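Local coordinates for DegV family protein (Corynebacterium glutamicum, PDB 3EGL) that binds long-chain fatty acids such as palmitate and may play a role in lipid transport or fatty acid metabolism, at residues A110-R115 with Y127-D132; I201-E206 with A231-S236. All coordinates share one frame; numbering follows the deposited sequence.

From the N terminus, the chain first builds all five strands of the first sheet and then runs into helix 104-116. Contact 1 pairs this helix with helix 123-133 and closes the short loop between them. The chain next enters strand 137-142, which belongs to the second, six-stranded sheet. Contact 2 comes later. It closes a longer loop that holds strand 209-215 and helix 224-231. The two contacts lie in series, neither nested nor crossed. Their centres are about 22 Å apart and they do not touch. Contact 1 pairs two helices on the five-stranded sheet. Contact 2 joins the end of helix 196-203 to a loop leading into strand 237-242 of the six-stranded sheet.

Contact 1 (A110-R115 with Y127-D132); sequences AMAAAR and YDIAVD
Ile129 meets Ala112 through its CG2 methyl, and its first torsion decides this. At chi1 -68°, CG1 stands beside the backbone N and anti to the carbonyl carbon. CG2 takes the place anti to the backbone N, beside the carbonyl carbon, and points across to helix 104-116. Ile129 CG2 comes within 3.6 Å of Ala112 CB. The same methyl also lies against the backbone: it is 3.9 Å from Ala112 C and 4.2 Å from Ala113 N. The CG1 branch, placed by the same torsion, leads away with CD1 at its end.

The second pair is Ala113 with Ala130. Their CB methyls meet side by side at 4.2 Å, and their CA atoms are only 5.5 Å apart. The pairing is that of a helical hairpin within an alpha/beta domain. The two helices run nearly antiparallel, at 156°, with the axes of the two segments 8.0 Å apart. Small alanine side chains allow this close approach.

Both helices rest on the five-stranded sheet. Ala113 and Ala130 touch Leu67 of strand 66-69, and Ala130 also reaches Leu69, so the alanine pair is buried over that strand. Ala130 touches Ala109 and Ile129 touches Met116, which extends the seam along helix 104-116. Ala112 and Ile129 are only partly buried.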
ATOM      1  N   ALA A 110      -0.243   4.928   7.769  1.00 23.79           N
ATOM      2  CA  ALA A 110      -1.407   5.734   8.080  1.00 24.49           C
ATOM      3  C   ALA A 110      -1.960   5.447   9.477  1.00 24.40           C
ATOM      4  O   ALA A 110      -2.350   6.379  10.208  1.00 24.52           O
ATOM      5  CB  ALA A 110      -2.497   5.539   7.030  1.00 24.25           C
HETATM    6  N   MSE A 111      -1.986   4.176   9.858  1.00 23.86           N
HETATM    7  CA  MSE A 111      -2.505   3.815  11.195  1.00 24.21           C
HETATM    8  C   MSE A 111      -1.577   4.357  12.290  1.00 23.34           C
HETATM    9  O   MSE A 111      -2.034   4.869  13.307  1.00 22.41           O
HETATM   10  CB  MSE A 111      -2.666   2.291  11.335  1.00 23.83           C
HETATM   11  CG  MSE A 111      -3.691   1.665  10.364  1.00 26.35           C
HETATM   12 SE   MSE A 111      -3.393  -0.270  10.180  0.90 32.75          SE
HETATM   13  CE  MSE A 111      -4.243  -0.810  11.769  1.00 25.72           C
ATOM     14  N   ALA A 112      -0.269   4.268  12.073  1.00 23.70           N
ATOM     15  CA  ALA A 112       0.673   4.837  13.042  1.00 24.12           C
ATOM     16  C   ALA A 112       0.497   6.372  13.122  1.00 23.69           C
ATOM     17  O   ALA A 112       0.446   6.961  14.199  1.00 24.52           O
ATOM     18  CB  ALA A 112       2.132   4.420  12.700  1.00 23.64           C
ATOM     19  N   ALA A 113       0.321   7.005  11.980  1.00 23.11           N
ATOM     20  CA  ALA A 113       0.088   8.443  11.958  1.00 22.72           C
ATOM     21  C   ALA A 113      -1.237   8.839  12.629  1.00 22.64           C
ATOM     22  O   ALA A 113      -1.254   9.766  13.464  1.00 23.70           O
ATOM     23  CB  ALA A 113       0.174   8.963  10.509  1.00 21.94           C
ATOM     24  N   ALA A 114      -2.336   8.157  12.292  1.00 21.56           N
ATOM     25  CA  ALA A 114      -3.645   8.345  12.996  1.00 20.84           C
ATOM     26  C   ALA A 114      -3.592   8.154  14.501  1.00 20.96           C
ATOM     27  O   ALA A 114      -4.209   8.921  15.264  1.00 21.98           O
ATOM     28  CB  ALA A 114      -4.713   7.416  12.431  1.00 20.69           C
ATOM     29  N   ARG A 115      -2.841   7.160  14.951  1.00 20.77           N
ATOM     30  CA  ARG A 115      -2.748   6.942  16.398  1.00 21.61           C
ATOM     31  C   ARG A 115      -2.015   8.081  17.112  1.00 22.02           C
ATOM     32  O   ARG A 115      -2.371   8.516  18.186  1.00 22.47           O
ATOM     33  CB  ARG A 115      -2.101   5.579  16.714  1.00 20.80           C
ATOM     34  CG  ARG A 115      -2.201   5.183  18.183  1.00 20.42           C
ATOM     35  CD  ARG A 115      -3.630   5.160  18.703  1.00 18.39           C
ATOM     36  NE  ARG A 115      -3.668   4.958  20.147  1.00 17.19           N
ATOM     37  CZ  ARG A 115      -3.596   5.948  21.044  1.00 19.20           C
ATOM     38  NH1 ARG A 115      -3.635   5.672  22.350  1.00 15.25           N
ATOM     39  NH2 ARG A 115      -3.467   7.219  20.643  1.00 18.38           N
ATOM     40  N   TYR A 127       3.830  13.173  10.353  1.00 22.86           N
ATOM     41  CA  TYR A 127       4.609  12.969   9.123  1.00 22.99           C
ATOM     42  C   TYR A 127       5.810  12.047   9.404  1.00 23.51           C
ATOM     43  O   TYR A 127       6.008  11.035   8.718  1.00 24.19           O
ATOM     44  CB  TYR A 127       5.095  14.319   8.540  1.00 22.49           C
ATOM     45  CG  TYR A 127       6.026  14.132   7.383  1.00 19.95           C
ATOM     46  CD1 TYR A 127       5.518  13.900   6.092  1.00 22.18           C
ATOM     47  CD2 TYR A 127       7.422  14.152   7.571  1.00 19.76           C
ATOM     48  CE1 TYR A 127       6.380  13.684   4.984  1.00 20.45           C
ATOM     49  CE2 TYR A 127       8.298  13.943   6.503  1.00 20.97           C
ATOM     50  CZ  TYR A 127       7.757  13.704   5.191  1.00 21.99           C
ATOM     51  OH  TYR A 127       8.605  13.498   4.109  1.00 23.37           O
ATOM     52  N   ASP A 128       6.601  12.379  10.409  1.00 23.12           N
ATOM     53  CA  ASP A 128       7.785  11.585  10.688  1.00 24.73           C
ATOM     54  C   ASP A 128       7.494  10.117  11.033  1.00 24.64           C
ATOM     55  O   ASP A 128       8.255   9.249  10.645  1.00 24.23           O
ATOM     56  CB  ASP A 128       8.613  12.213  11.817  1.00 24.99           C
ATOM     57  CG  ASP A 128       9.182  13.540  11.430  1.00 28.75           C
ATOM     58  OD1 ASP A 128       9.621  13.684  10.270  1.00 32.31           O
ATOM     59  OD2 ASP A 128       9.187  14.452  12.291  1.00 35.73           O
ATOM     60  N   ILE A 129       6.420   9.860  11.782  1.00 25.02           N
ATOM     61  CA  ILE A 129       6.029   8.503  12.164  1.00 25.95           C
ATOM     62  C   ILE A 129       5.691   7.703  10.901  1.00 25.98           C
ATOM     63  O   ILE A 129       6.202   6.579  10.700  1.00 25.08           O
ATOM     64  CB  ILE A 129       4.828   8.536  13.157  1.00 26.55           C
ATOM     65  CG1 ILE A 129       5.282   9.137  14.489  1.00 29.78           C
ATOM     66  CG2 ILE A 129       4.289   7.162  13.446  1.00 26.74           C
ATOM     67  CD1 ILE A 129       6.456   8.382  15.135  1.00 34.24           C
ATOM     68  N   ALA A 130       4.861   8.305  10.046  1.00 25.85           N
ATOM     69  CA  ALA A 130       4.505   7.702   8.770  1.00 26.62           C
ATOM     70  C   ALA A 130       5.751   7.389   7.891  1.00 26.47           C
ATOM     71  O   ALA A 130       5.908   6.285   7.388  1.00 26.10           O
ATOM     72  CB  ALA A 130       3.478   8.614   8.020  1.00 26.91           C
ATOM     73  N   VAL A 131       6.653   8.352   7.752  1.00 26.28           N
ATOM     74  CA  VAL A 131       7.865   8.142   6.968  1.00 26.37           C
ATOM     75  C   VAL A 131       8.736   7.009   7.549  1.00 26.71           C
ATOM     76  O   VAL A 131       9.317   6.183   6.808  1.00 25.42           O
ATOM     77  CB  VAL A 131       8.656   9.478   6.858  1.00 26.99           C
ATOM     78  CG1 VAL A 131      10.124   9.276   6.387  1.00 25.04           C
ATOM     79  CG2 VAL A 131       7.890  10.392   5.947  1.00 25.56           C
ATOM     80  N   ASP A 132       8.830   6.978   8.873  1.00 26.43           N
ATOM     81  CA  ASP A 132       9.646   5.972   9.510  1.00 26.78           C
ATOM     82  C   ASP A 132       9.009   4.563   9.358  1.00 26.74           C
ATOM     83  O   ASP A 132       9.710   3.575   9.117  1.00 26.89           O
ATOM     84  CB  ASP A 132       9.894   6.327  10.962  1.00 27.02           C
ATOM     85  CG  ASP A 132      10.944   5.435  11.593  1.00 31.43           C
ATOM     86  OD1 ASP A 132      12.138   5.545  11.203  1.00 36.84           O
ATOM     87  OD2 ASP A 132      10.586   4.614  12.462  1.00 32.72           O
TER

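Contact 2 (I201-E206 with A231-S236)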
ATOM      1  N   ILE A 201      14.646 -13.813   6.383  1.00 30.73           N
ATOM      2  CA  ILE A 201      15.960 -13.136   6.368  1.00 30.98           C
ATOM      3  C   ILE A 201      15.805 -11.677   6.833  1.00 30.79           C
ATOM      4  O   ILE A 201      16.605 -11.203   7.620  1.00 31.05           O
ATOM      5  CB  ILE A 201      16.619 -13.079   4.946  1.00 31.31           C
ATOM      6  CG1 ILE A 201      16.515 -14.424   4.173  1.00 32.58           C
ATOM      7  CG2 ILE A 201      18.035 -12.512   5.010  1.00 28.81           C
ATOM      8  CD1 ILE A 201      17.294 -15.542   4.665  1.00 30.77           C
ATOM      9  N   ARG A 202      14.779 -10.991   6.317  1.00 30.15           N
ATOM     10  CA  ARG A 202      14.602  -9.565   6.502  1.00 30.42           C
ATOM     11  C   ARG A 202      14.191  -9.189   7.915  1.00 31.17           C
ATOM     12  O   ARG A 202      14.514  -8.088   8.383  1.00 31.36           O
ATOM     13  CB  ARG A 202      13.565  -9.050   5.509  1.00 30.53           C
ATOM     14  CG  ARG A 202      13.197  -7.571   5.594  1.00 29.41           C
ATOM     15  CD  ARG A 202      14.342  -6.629   5.206  1.00 27.10           C
ATOM     16  NE  ARG A 202      13.928  -5.240   5.339  1.00 24.71           N
ATOM     17  CZ  ARG A 202      13.905  -4.555   6.484  1.00 25.53           C
ATOM     18  NH1 ARG A 202      14.277  -5.130   7.607  1.00 23.53           N
ATOM     19  NH2 ARG A 202      13.506  -3.285   6.506  1.00 23.56           N
ATOM     20  N   ALA A 203      13.459 -10.096   8.572  1.00 31.46           N
ATOM     21  CA  ALA A 203      13.078  -9.973   9.972  1.00 31.81           C
ATOM     22  C   ALA A 203      14.309  -9.868  10.889  1.00 32.72           C
ATOM     23  O   ALA A 203      14.324  -9.096  11.851  1.00 32.04           O
ATOM     24  CB  ALA A 203      12.253 -11.177  10.366  1.00 32.02           C
ATOM     25  N   ASP A 204      15.318 -10.691  10.582  1.00 34.08           N
ATOM     26  CA  ASP A 204      16.600 -10.708  11.278  1.00 35.53           C
ATOM     27  C   ASP A 204      16.417 -10.974  12.799  1.00 35.49           C
ATOM     28  O   ASP A 204      16.965 -10.256  13.658  1.00 35.29           O
ATOM     29  CB  ASP A 204      17.366  -9.403  10.979  1.00 35.93           C
ATOM     30  CG  ASP A 204      18.829  -9.483  11.356  1.00 38.83           C
ATOM     31  OD1 ASP A 204      19.505 -10.470  10.961  1.00 41.15           O
ATOM     32  OD2 ASP A 204      19.307  -8.559  12.058  1.00 41.88           O
ATOM     33  N   GLY A 205      15.598 -11.987  13.108  1.00 35.34           N
ATOM     34  CA  GLY A 205      15.335 -12.394  14.484  1.00 34.98           C
ATOM     35  C   GLY A 205      14.409 -11.506  15.292  1.00 35.26           C
ATOM     36  O   GLY A 205      14.191 -11.750  16.478  1.00 35.59           O
ATOM     37  N   GLU A 206      13.851 -10.479  14.669  1.00 35.28           N
ATOM     38  CA  GLU A 206      12.950  -9.571  15.374  1.00 35.52           C
ATOM     39  C   GLU A 206      11.519  -9.749  14.885  1.00 34.30           C
ATOM     40  O   GLU A 206      11.318  -9.988  13.713  1.00 34.04           O
ATOM     41  CB  GLU A 206      13.374  -8.134  15.140  1.00 35.93           C
ATOM     42  CG  GLU A 206      14.815  -7.915  15.401  1.00 39.24           C
ATOM     43  CD  GLU A 206      15.048  -7.322  16.750  1.00 44.00           C
ATOM     44  OE1 GLU A 206      14.827  -8.013  17.770  1.00 46.10           O
ATOM     45  OE2 GLU A 206      15.445  -6.141  16.778  1.00 47.28           O
ATOM     46  N   ALA A 231       7.519 -19.447  10.565  1.00 31.54           N
ATOM     47  CA  ALA A 231       8.875 -19.047  10.235  1.00 30.59           C
ATOM     48  C   ALA A 231       9.365 -17.728  10.871  1.00 30.56           C
ATOM     49  O   ALA A 231      10.563 -17.546  11.070  1.00 30.59           O
ATOM     50  CB  ALA A 231       9.066 -19.046   8.749  1.00 29.66           C
ATOM     51  N   LEU A 232       8.446 -16.827  11.206  1.00 30.13           N
ATOM     52  CA  LEU A 232       8.826 -15.498  11.656  1.00 30.03           C
ATOM     53  C   LEU A 232       9.054 -15.484  13.151  1.00 30.36           C
ATOM     54  O   LEU A 232       8.442 -16.288  13.849  1.00 30.77           O
ATOM     55  CB  LEU A 232       7.747 -14.479  11.254  1.00 29.57           C
ATOM     56  CG  LEU A 232       8.100 -13.594  10.049  1.00 29.44           C
ATOM     57  CD1 LEU A 232       9.052 -14.272   9.070  1.00 29.12           C
ATOM     58  CD2 LEU A 232       6.852 -13.131   9.338  1.00 28.56           C
ATOM     59  N   PRO A 233       9.894 -14.544  13.660  1.00 30.53           N
ATOM     60  CA  PRO A 233      10.196 -14.558  15.107  1.00 30.38           C
ATOM     61  C   PRO A 233       8.953 -14.413  15.970  1.00 31.13           C
ATOM     62  O   PRO A 233       7.994 -13.746  15.576  1.00 31.82           O
ATOM     63  CB  PRO A 233      11.117 -13.350  15.289  1.00 29.72           C
ATOM     64  CG  PRO A 233      11.700 -13.105  13.962  1.00 29.12           C
ATOM     65  CD  PRO A 233      10.619 -13.452  12.979  1.00 29.94           C
ATOM     66  N   GLU A 234       8.968 -15.058  17.130  1.00 31.99           N
ATOM     67  CA  GLU A 234       7.853 -15.048  18.061  1.00 32.67           C
ATOM     68  C   GLU A 234       7.437 -13.635  18.393  1.00 32.22           C
ATOM     69  O   GLU A 234       8.282 -12.752  18.503  1.00 32.03           O
ATOM     70  CB  GLU A 234       8.241 -15.751  19.359  1.00 32.98           C
ATOM     71  CG  GLU A 234       8.215 -17.254  19.280  1.00 37.04           C
ATOM     72  CD  GLU A 234       8.869 -17.890  20.502  1.00 43.44           C
ATOM     73  OE1 GLU A 234       8.636 -17.405  21.648  1.00 45.45           O
ATOM     74  OE2 GLU A 234       9.621 -18.872  20.313  1.00 45.61           O
ATOM     75  N   GLY A 235       6.132 -13.450  18.588  1.00 31.93           N
ATOM     76  CA  GLY A 235       5.553 -12.141  18.876  1.00 31.44           C
ATOM     77  C   GLY A 235       5.245 -11.306  17.642  1.00 31.24           C
ATOM     78  O   GLY A 235       5.040 -10.116  17.760  1.00 31.62           O
ATOM     79  N   SER A 236       5.250 -11.912  16.457  1.00 31.24           N
ATOM     80  CA  SER A 236       4.880 -11.197  15.223  1.00 31.02           C
ATOM     81  C   SER A 236       3.362 -11.123  15.107  1.00 31.67           C
ATOM     82  O   SER A 236       2.671 -11.999  15.590  1.00 32.44           O
ATOM     83  CB  SER A 236       5.463 -11.909  14.009  1.00 30.46           C
ATOM     84  OG  SER A 236       6.860 -11.704  13.928  1.00 27.96           O
TER
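The Pro233 ring turns its CG-CD edge to Gly205 and Ala203, while the Glu206 carbonyl approaches obliquely from one face. Gly205 C lies close to the ring plane, 3.4 Å from Pro233 CG. Pro233 CD touches Ala203 CB at 3.8 Å, also close to that plane. Glu206 O stands well to one side of the plane, beyond the rim, 3.2 Å from Pro233 CG. Glu206 C is on the same side, 3.6 Å from Pro233 CB.

Ala203 ends helix 196-203. A type I' beta turn from Ala203 to Glu206 follows, closed by the hydrogen bond from Glu206 N to Ala203 O, 3.2 Å. Asp204 and Gly205 both have positive phi. The turn curls the chain round the proline.

Pro233 lies in the loop between helix 224-231 and strand 237-242, an outermost strand of the six-stranded sheet. The contact joins the C-terminal end of helix 196-203 to that loop. Ser236 OG donates to Pro233 O at 2.9 Å, in the carbonyl plane, with a C=O...OG angle of 152°. Ser236 N makes a weak bond to the same oxygen. Ser236 OG is also bonded to Val208 N, while Ala203 and Leu232 touch Val208.

Pro233 lacks a backbone N-H. The two segments meet by van der Waals contact of its ring carbons with a methyl and peptide atoms.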